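Local coordinates for protein mitochondrial edited mRNA stability factor 1 (Trypanosoma brucei, PDB 6NL1) that probably acts as a Nudix-family hydrolase that processes the 5' ends of mitochondrial mRNAs and thereby supports the stability of edited transcripts, at residues Gly162-Val174 with His276-Val288. Sequence-based numbering, arbitrary orientation.
Sequences GAYETADDVDITV and HLYQTVPQYYWRV
An interdomain seam joins the 3-10 turn 167-169, which leads into strand 171-178 of the four-stranded antiparallel sheet, to the loop linking strands 272-277 and 290-296 of the Nudix domain. Its centre is Ala167 against Pro282, whose CA atoms lie 3.7 Å apart. The methyl CB of Ala167 dips into the curve of the loop, 3.6 Å from Thr280 CG2, with Tyr285 CB also in contact. Pro282 CG lies 3.6 Å from Tyr164 O, while Pro282 CB packs on Tyr164 CB and Val170 CG2. Tyr285 is layered: Ile172 CD1 makes a CH-pi contact, 4.0 Å from the ring centroid and 24° off the normal, and Trp286 CE3 lies over the opposite face. A first torsion of 53° sets Tyr285 CG between its own backbone N and carbonyl carbon, which places one ring face against Ile172 CD1; Ala108 and Pro137 also touch this side chain.

Two waters bridge the two segments. One accepts from Ala167 N at 2.9 Å and donates weakly to Thr280 O, and the other links Asp168 N to Tyr278 OH. The Asp168 carboxylate forms a salt bridge with Arg112, whose NH2 also bonds Tyr285 O, a direct tie to the loop. Within the loop, Arg287 NH1 donates to Gln279 O at 2.8 Å, with a C=O...donor angle of 171°, tying together its two limbs. Gln279 and Val288 bind GDP in another structure of this protein, so the seam brings the N-terminal sheet domain against a connection that contributes to the nucleotide site of a Nudix fold.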
ATOM      1  N   GLY A 162     -16.432  17.475  17.572  1.00 33.65           N
ATOM      2  CA  GLY A 162     -16.191  18.053  16.267  1.00 35.63           C
ATOM      3  C   GLY A 162     -15.166  17.237  15.502  1.00 30.99           C
ATOM      4  O   GLY A 162     -14.963  16.050  15.773  1.00 31.18           O
ATOM      5  N   ALA A 163     -14.513  17.895  14.551  1.00 35.11           N
ATOM      6  CA  ALA A 163     -13.482  17.290  13.725  1.00 32.91           C
ATOM      7  C   ALA A 163     -12.373  16.694  14.578  1.00 39.06           C
ATOM      8  O   ALA A 163     -12.081  17.192  15.662  1.00 34.17           O
ATOM      9  CB  ALA A 163     -12.909  18.332  12.787  1.00 27.86           C
ATOM     10  N   TYR A 164     -11.758  15.626  14.083  1.00 27.81           N
ATOM     11  CA  TYR A 164     -10.518  15.123  14.669  1.00 36.76           C
ATOM     12  C   TYR A 164      -9.368  15.991  14.182  1.00 29.89           C
ATOM     13  O   TYR A 164      -9.387  16.469  13.055  1.00 34.25           O
ATOM     14  CB  TYR A 164     -10.262  13.671  14.248  1.00 27.66           C
ATOM     15  CG  TYR A 164     -11.141  12.644  14.934  1.00 30.26           C
ATOM     16  CD1 TYR A 164     -10.908  12.265  16.256  1.00 27.47           C
ATOM     17  CD2 TYR A 164     -12.186  12.035  14.253  1.00 28.56           C
ATOM     18  CE1 TYR A 164     -11.708  11.317  16.882  1.00 28.15           C
ATOM     19  CE2 TYR A 164     -12.990  11.086  14.870  1.00 22.35           C
ATOM     20  CZ  TYR A 164     -12.745  10.730  16.177  1.00 24.54           C
ATOM     21  OH  TYR A 164     -13.546   9.788  16.770  1.00 26.75           O
ATOM     22  N   GLU A 165      -8.361  16.183  15.024  1.00 34.36           N
ATOM     23  CA  GLU A 165      -7.196  16.971  14.642  1.00 36.94           C
ATOM     24  C   GLU A 165      -6.440  16.293  13.509  1.00 36.42           C
ATOM     25  O   GLU A 165      -6.079  16.936  12.528  1.00 36.52           O
ATOM     26  CB  GLU A 165      -6.250  17.146  15.833  1.00 38.36           C
ATOM     27  CG  GLU A 165      -6.870  17.808  17.050  1.00 79.92           C
ATOM     28  CD  GLU A 165      -6.705  19.312  17.044  1.00119.24           C
ATOM     29  OE1 GLU A 165      -6.269  19.863  16.010  1.00129.23           O
ATOM     30  OE2 GLU A 165      -7.007  19.943  18.080  1.00127.93           O
ATOM     31  N   THR A 166      -6.186  14.991  13.661  1.00 28.24           N
ATOM     32  CA  THR A 166      -5.434  14.224  12.667  1.00 32.52           C
ATOM     33  C   THR A 166      -6.005  12.813  12.524  1.00 26.07           C
ATOM     34  O   THR A 166      -6.717  12.329  13.405  1.00 28.92           O
ATOM     35  CB  THR A 166      -3.938  14.068  13.060  1.00 37.22           C
ATOM     36  OG1 THR A 166      -3.827  13.140  14.142  1.00 34.94           O
ATOM     37  CG2 THR A 166      -3.309  15.404  13.476  1.00 27.04           C
ATOM     38  N   ALA A 167      -5.670  12.148  11.419  1.00 29.58           N
ATOM     39  CA  ALA A 167      -6.052  10.751  11.209  1.00 29.96           C
ATOM     40  C   ALA A 167      -5.678   9.871  12.403  1.00 33.48           C
ATOM     41  O   ALA A 167      -6.433   8.973  12.792  1.00 26.63           O
ATOM     42  CB  ALA A 167      -5.402  10.212   9.953  1.00 23.36           C
ATOM     43  N   ASP A 168      -4.502  10.111  12.973  1.00 24.42           N
ATOM     44  CA  ASP A 168      -4.048   9.324  14.120  1.00 30.06           C
ATOM     45  C   ASP A 168      -5.045   9.317  15.273  1.00 29.94           C
ATOM     46  O   ASP A 168      -5.138   8.329  16.005  1.00 34.16           O
ATOM     47  CB  ASP A 168      -2.672   9.798  14.609  1.00 31.93           C
ATOM     48  CG  ASP A 168      -1.533   9.250  13.757  1.00 41.15           C
ATOM     49  OD1 ASP A 168      -1.797   8.369  12.913  1.00 40.70           O
ATOM     50  OD2 ASP A 168      -0.381   9.694  13.937  1.00 57.60           O
ATOM     51  N   ASP A 169      -5.797  10.406  15.423  1.00 26.93           N
ATOM     52  CA  ASP A 169      -6.699  10.555  16.568  1.00 30.74           C
ATOM     53  C   ASP A 169      -8.047   9.860  16.382  1.00 33.13           C
ATOM     54  O   ASP A 169      -8.812   9.704  17.339  1.00 28.23           O
ATOM     55  CB  ASP A 169      -6.932  12.040  16.882  1.00 34.62           C
ATOM     56  CG  ASP A 169      -5.637  12.790  17.137  1.00 47.62           C
ATOM     57  OD1 ASP A 169      -5.338  13.741  16.381  1.00 49.58           O
ATOM     58  OD2 ASP A 169      -4.918  12.421  18.091  1.00 52.28           O
ATOM     59  N   VAL A 170      -8.354   9.465  15.153  1.00 26.01           N
ATOM     60  CA  VAL A 170      -9.653   8.850  14.879  1.00 32.99           C
ATOM     61  C   VAL A 170      -9.903   7.609  15.744  1.00 24.64           C
ATOM     62  O   VAL A 170      -9.083   6.689  15.789  1.00 28.42           O
ATOM     63  CB  VAL A 170      -9.815   8.537  13.377  1.00 31.01           C
ATOM     64  CG1 VAL A 170     -11.118   7.788  13.122  1.00 28.09           C
ATOM     65  CG2 VAL A 170      -9.761   9.862  12.569  1.00 20.78           C
ATOM     66  N   ASP A 171     -11.020   7.608  16.464  1.00 20.90           N
ATOM     67  CA  ASP A 171     -11.429   6.435  17.233  1.00 27.12           C
ATOM     68  C   ASP A 171     -11.849   5.290  16.311  1.00 30.47           C
ATOM     69  O   ASP A 171     -12.682   5.468  15.420  1.00 29.91           O
ATOM     70  CB  ASP A 171     -12.583   6.774  18.171  1.00 23.73           C
ATOM     71  CG  ASP A 171     -12.189   7.779  19.227  1.00 32.91           C
ATOM     72  OD1 ASP A 171     -11.505   7.377  20.189  1.00 32.79           O
ATOM     73  OD2 ASP A 171     -12.555   8.967  19.092  1.00 30.46           O
ATOM     74  N   ILE A 172     -11.276   4.116  16.544  1.00 27.45           N
ATOM     75  CA  ILE A 172     -11.554   2.945  15.726  1.00 25.47           C
ATOM     76  C   ILE A 172     -11.936   1.763  16.605  1.00 33.25           C
ATOM     77  O   ILE A 172     -11.281   1.491  17.614  1.00 27.26           O
ATOM     78  CB  ILE A 172     -10.344   2.553  14.847  1.00 27.77           C
ATOM     79  CG1 ILE A 172      -9.956   3.713  13.913  1.00 29.12           C
ATOM     80  CG2 ILE A 172     -10.658   1.271  14.028  1.00 21.20           C
ATOM     81  CD1 ILE A 172     -10.985   4.005  12.787  1.00 19.82           C
ATOM     82  N   THR A 173     -13.015   1.080  16.238  1.00 26.28           N
ATOM     83  CA  THR A 173     -13.384  -0.158  16.913  1.00 28.65           C
ATOM     84  C   THR A 173     -13.010  -1.320  16.005  1.00 23.95           C
ATOM     85  O   THR A 173     -13.448  -1.382  14.852  1.00 24.27           O
ATOM     86  CB  THR A 173     -14.895  -0.216  17.219  1.00 27.00           C
ATOM     87  OG1 THR A 173     -15.283   0.967  17.926  1.00 29.26           O
ATOM     88  CG2 THR A 173     -15.223  -1.440  18.066  1.00 31.08           C
ATOM     89  N   VAL A 174     -12.194  -2.231  16.524  1.00 30.42           N
ATOM     90  CA  VAL A 174     -11.752  -3.397  15.769  1.00 28.22           C
ATOM     91  C   VAL A 174     -12.450  -4.642  16.295  1.00 33.06           C
ATOM     92  O   VAL A 174     -12.467  -4.881  17.498  1.00 31.03           O
ATOM     93  CB  VAL A 174     -10.226  -3.584  15.889  1.00 36.11           C
ATOM     94  CG1 VAL A 174      -9.770  -4.843  15.157  1.00 28.76           C
ATOM     95  CG2 VAL A 174      -9.494  -2.346  15.383  1.00 26.65           C
ATOM     96  N   HIS A 276      10.641   9.009   4.094  1.00 25.35           N
ATOM     97  CA  HIS A 276       9.274   8.536   4.043  1.00 37.99           C
ATOM     98  C   HIS A 276       8.338   9.683   3.732  1.00 34.07           C
ATOM     99  O   HIS A 276       8.669  10.845   3.945  1.00 39.43           O
ATOM    100  CB  HIS A 276       8.879   7.868   5.364  1.00 28.26           C
ATOM    101  CG  HIS A 276       8.758   8.824   6.507  1.00 52.16           C
ATOM    102  ND1 HIS A 276       7.577   9.460   6.818  1.00 57.79           N
ATOM    103  CD2 HIS A 276       9.675   9.262   7.402  1.00 56.14           C
ATOM    104  CE1 HIS A 276       7.769  10.250   7.862  1.00 60.93           C
ATOM    105  NE2 HIS A 276       9.031  10.146   8.234  1.00 64.35           N
ATOM    106  N   LEU A 277       7.178   9.341   3.190  1.00 34.49           N
ATOM    107  CA  LEU A 277       6.105  10.298   2.978  1.00 27.34           C
ATOM    108  C   LEU A 277       4.891   9.781   3.736  1.00 40.72           C
ATOM    109  O   LEU A 277       4.646   8.574   3.791  1.00 33.47           O
ATOM    110  CB  LEU A 277       5.747  10.423   1.492  1.00 34.00           C
ATOM    111  CG  LEU A 277       6.802  10.911   0.496  1.00 57.82           C
ATOM    112  CD1 LEU A 277       6.227  10.914  -0.924  1.00 47.36           C
ATOM    113  CD2 LEU A 277       7.326  12.292   0.871  1.00 50.60           C
ATOM    114  N   TYR A 278       4.145  10.699   4.330  1.00 29.41           N
ATOM    115  CA  TYR A 278       2.924  10.376   5.032  1.00 27.87           C
ATOM    116  C   TYR A 278       2.028  11.601   5.020  1.00 39.24           C
ATOM    117  O   TYR A 278       2.182  12.508   5.842  1.00 40.14           O
ATOM    118  CB  TYR A 278       3.218   9.952   6.465  1.00 24.58           C
ATOM    119  CG  TYR A 278       1.969   9.652   7.260  1.00 38.24           C
ATOM    120  CD1 TYR A 278       1.084   8.645   6.861  1.00 32.73           C
ATOM    121  CD2 TYR A 278       1.665  10.377   8.408  1.00 39.80           C
ATOM    122  CE1 TYR A 278      -0.073   8.374   7.595  1.00 31.26           C
ATOM    123  CE2 TYR A 278       0.518  10.115   9.146  1.00 48.38           C
ATOM    124  CZ  TYR A 278      -0.349   9.116   8.737  1.00 42.00           C
ATOM    125  OH  TYR A 278      -1.482   8.869   9.485  1.00 38.69           O
ATOM    126  N   GLN A 279       1.117  11.635   4.058  1.00 35.39           N
ATOM    127  CA  GLN A 279       0.212  12.759   3.894  1.00 28.76           C
ATOM    128  C   GLN A 279      -1.203  12.215   3.987  1.00 35.36           C
ATOM    129  O   GLN A 279      -1.583  11.364   3.200  1.00 27.70           O
ATOM    130  CB  GLN A 279       0.412  13.399   2.524  1.00 25.46           C
ATOM    131  CG  GLN A 279      -0.504  14.572   2.281  1.00 40.05           C
ATOM    132  CD  GLN A 279      -0.379  15.613   3.379  1.00 41.15           C
ATOM    133  OE1 GLN A 279       0.725  16.051   3.695  1.00 47.24           O
ATOM    134  NE2 GLN A 279      -1.510  16.004   3.975  1.00 35.06           N
ATOM    135  N   THR A 280      -1.988  12.696   4.940  1.00 24.93           N
ATOM    136  CA  THR A 280      -3.341  12.176   5.087  1.00 28.57           C
ATOM    137  C   THR A 280      -4.279  13.164   5.778  1.00 31.76           C
ATOM    138  O   THR A 280      -3.856  14.230   6.210  1.00 27.03           O
ATOM    139  CB  THR A 280      -3.343  10.859   5.882  1.00 27.83           C
ATOM    140  OG1 THR A 280      -4.630  10.239   5.772  1.00 28.96           O
ATOM    141  CG2 THR A 280      -3.013  11.117   7.363  1.00 31.44           C
ATOM    142  N   VAL A 281      -5.548  12.780   5.876  1.00 25.53           N
ATOM    143  CA  VAL A 281      -6.589  13.559   6.531  1.00 35.52           C
ATOM    144  C   VAL A 281      -7.423  12.579   7.357  1.00 26.70           C
ATOM    145  O   VAL A 281      -7.382  11.380   7.104  1.00 28.19           O
ATOM    146  CB  VAL A 281      -7.485  14.267   5.501  1.00 32.20           C
ATOM    147  CG1 VAL A 281      -6.697  15.338   4.760  1.00 18.30           C
ATOM    148  CG2 VAL A 281      -8.065  13.251   4.514  1.00 22.29           C
ATOM    149  N   PRO A 282      -8.163  13.082   8.356  1.00 30.44           N
ATOM    150  CA  PRO A 282      -8.898  12.178   9.247  1.00 23.91           C
ATOM    151  C   PRO A 282      -9.837  11.229   8.507  1.00 28.45           C
ATOM    152  O   PRO A 282     -10.000  10.083   8.935  1.00 28.85           O
ATOM    153  CB  PRO A 282      -9.694  13.141  10.140  1.00 23.14           C
ATOM    154  CG  PRO A 282      -8.851  14.388  10.171  1.00 25.95           C
ATOM    155  CD  PRO A 282      -8.266  14.494   8.788  1.00 23.62           C
ATOM    156  N   GLN A 283     -10.446  11.691   7.418  1.00 21.64           N
ATOM    157  CA  GLN A 283     -11.367  10.852   6.655  1.00 22.31           C
ATOM    158  C   GLN A 283     -10.686   9.649   6.002  1.00 28.89           C
ATOM    159  O   GLN A 283     -11.347   8.679   5.653  1.00 26.44           O
ATOM    160  CB  GLN A 283     -12.093  11.664   5.575  1.00 20.22           C
ATOM    161  CG  GLN A 283     -13.074  12.688   6.125  1.00 26.56           C
ATOM    162  CD  GLN A 283     -12.362  13.858   6.765  1.00 35.62           C
ATOM    163  OE1 GLN A 283     -11.188  14.065   6.409  1.00 26.64           O
ATOM    164  NE2 GLN A 283     -12.950  14.542   7.631  1.00 29.13           N
ATOM    165  N   TYR A 284      -9.375   9.729   5.794  1.00 27.49           N
ATOM    166  CA  TYR A 284      -8.638   8.627   5.181  1.00 23.07           C
ATOM    167  C   TYR A 284      -7.702   8.022   6.213  1.00 26.26           C
ATOM    168  O   TYR A 284      -6.492   7.939   5.985  1.00 24.22           O
ATOM    169  CB  TYR A 284      -7.809   9.133   4.009  1.00 20.42           C
ATOM    170  CG  TYR A 284      -8.580   9.750   2.859  1.00 23.41           C
ATOM    171  CD1 TYR A 284      -9.921   9.447   2.632  1.00 22.47           C
ATOM    172  CD2 TYR A 284      -7.943  10.623   1.977  1.00 21.43           C
ATOM    173  CE1 TYR A 284     -10.607  10.010   1.552  1.00 21.71           C
ATOM    174  CE2 TYR A 284      -8.609  11.178   0.907  1.00 20.78           C
ATOM    175  CZ  TYR A 284      -9.936  10.872   0.692  1.00 27.88           C
ATOM    176  OH  TYR A 284     -10.582  11.456  -0.386  1.00 25.92           O
ATOM    177  N   TYR A 285      -8.277   7.605   7.338  1.00 25.43           N
ATOM    178  CA  TYR A 285      -7.532   7.210   8.533  1.00 32.58           C
ATOM    179  C   TYR A 285      -6.769   5.904   8.349  1.00 27.64           C
ATOM    180  O   TYR A 285      -5.942   5.549   9.192  1.00 30.62           O
ATOM    181  CB  TYR A 285      -8.491   7.065   9.722  1.00 24.90           C
ATOM    182  CG  TYR A 285      -9.643   6.141   9.391  1.00 23.40           C
ATOM    183  CD1 TYR A 285      -9.497   4.759   9.454  1.00 21.84           C
ATOM    184  CD2 TYR A 285     -10.864   6.653   8.971  1.00 23.98           C
ATOM    185  CE1 TYR A 285     -10.558   3.904   9.116  1.00 24.84           C
ATOM    186  CE2 TYR A 285     -11.913   5.821   8.645  1.00 22.64           C
ATOM    187  CZ  TYR A 285     -11.762   4.450   8.711  1.00 21.76           C
ATOM    188  OH  TYR A 285     -12.832   3.641   8.366  1.00 32.76           O
ATOM    189  N   TRP A 286      -7.059   5.186   7.264  1.00 22.70           N
ATOM    190  CA  TRP A 286      -6.361   3.932   6.943  1.00 19.95           C
ATOM    191  C   TRP A 286      -4.980   4.142   6.300  1.00 30.02           C
ATOM    192  O   TRP A 286      -4.177   3.212   6.231  1.00 29.51           O
ATOM    193  CB  TRP A 286      -7.218   3.089   5.982  1.00 18.93           C
ATOM    194  CG  TRP A 286      -7.661   3.860   4.789  1.00 24.84           C
ATOM    195  CD1 TRP A 286      -6.962   4.057   3.626  1.00 19.32           C
ATOM    196  CD2 TRP A 286      -8.904   4.558   4.634  1.00 18.76           C
ATOM    197  NE1 TRP A 286      -7.695   4.836   2.759  1.00 18.59           N
ATOM    198  CE2 TRP A 286      -8.891   5.155   3.354  1.00 27.37           C
ATOM    199  CE3 TRP A 286     -10.030   4.728   5.452  1.00 28.73           C
ATOM    200  CZ2 TRP A 286      -9.959   5.915   2.879  1.00 21.61           C
ATOM    201  CZ3 TRP A 286     -11.086   5.477   4.980  1.00 20.25           C
ATOM    202  CH2 TRP A 286     -11.044   6.066   3.707  1.00 30.51           C
ATOM    203  N   ARG A 287      -4.716   5.345   5.795  1.00 23.43           N
ATOM    204  CA  ARG A 287      -3.504   5.576   5.001  1.00 30.44           C
ATOM    205  C   ARG A 287      -2.268   5.324   5.822  1.00 30.16           C
ATOM    206  O   ARG A 287      -2.233   5.652   7.004  1.00 22.61           O
ATOM    207  CB  ARG A 287      -3.453   7.006   4.489  1.00 26.71           C
ATOM    208  CG  ARG A 287      -4.527   7.338   3.482  1.00 25.97           C
ATOM    209  CD  ARG A 287      -4.271   8.750   2.901  1.00 33.08           C
ATOM    210  NE  ARG A 287      -4.281   8.587   1.469  1.00 74.16           N
ATOM    211  CZ  ARG A 287      -3.337   8.991   0.642  1.00 34.60           C
ATOM    212  NH1 ARG A 287      -2.284   9.673   1.078  1.00 31.74           N
ATOM    213  NH2 ARG A 287      -3.488   8.723  -0.642  1.00 44.83           N
ATOM    214  N   VAL A 288      -1.243   4.756   5.198  1.00 23.32           N
ATOM    215  CA  VAL A 288      -0.024   4.442   5.938  1.00 23.86           C
ATOM    216  C   VAL A 288       1.169   5.201   5.367  1.00 25.16           C
ATOM    217  O   VAL A 288       1.134   5.663   4.223  1.00 23.75           O
ATOM    218  CB  VAL A 288       0.289   2.931   5.900  1.00 34.00           C
ATOM    219  CG1 VAL A 288      -0.822   2.141   6.583  1.00 28.31           C
ATOM    220  CG2 VAL A 288       0.489   2.467   4.453  1.00 25.92           C
TER
HETATM  221  O   HOH W   1      -4.704  13.982   9.421  1.00 33.37           O
HETATM  222  O   HOH W   2      -2.192  11.312  11.431  1.00 31.56           O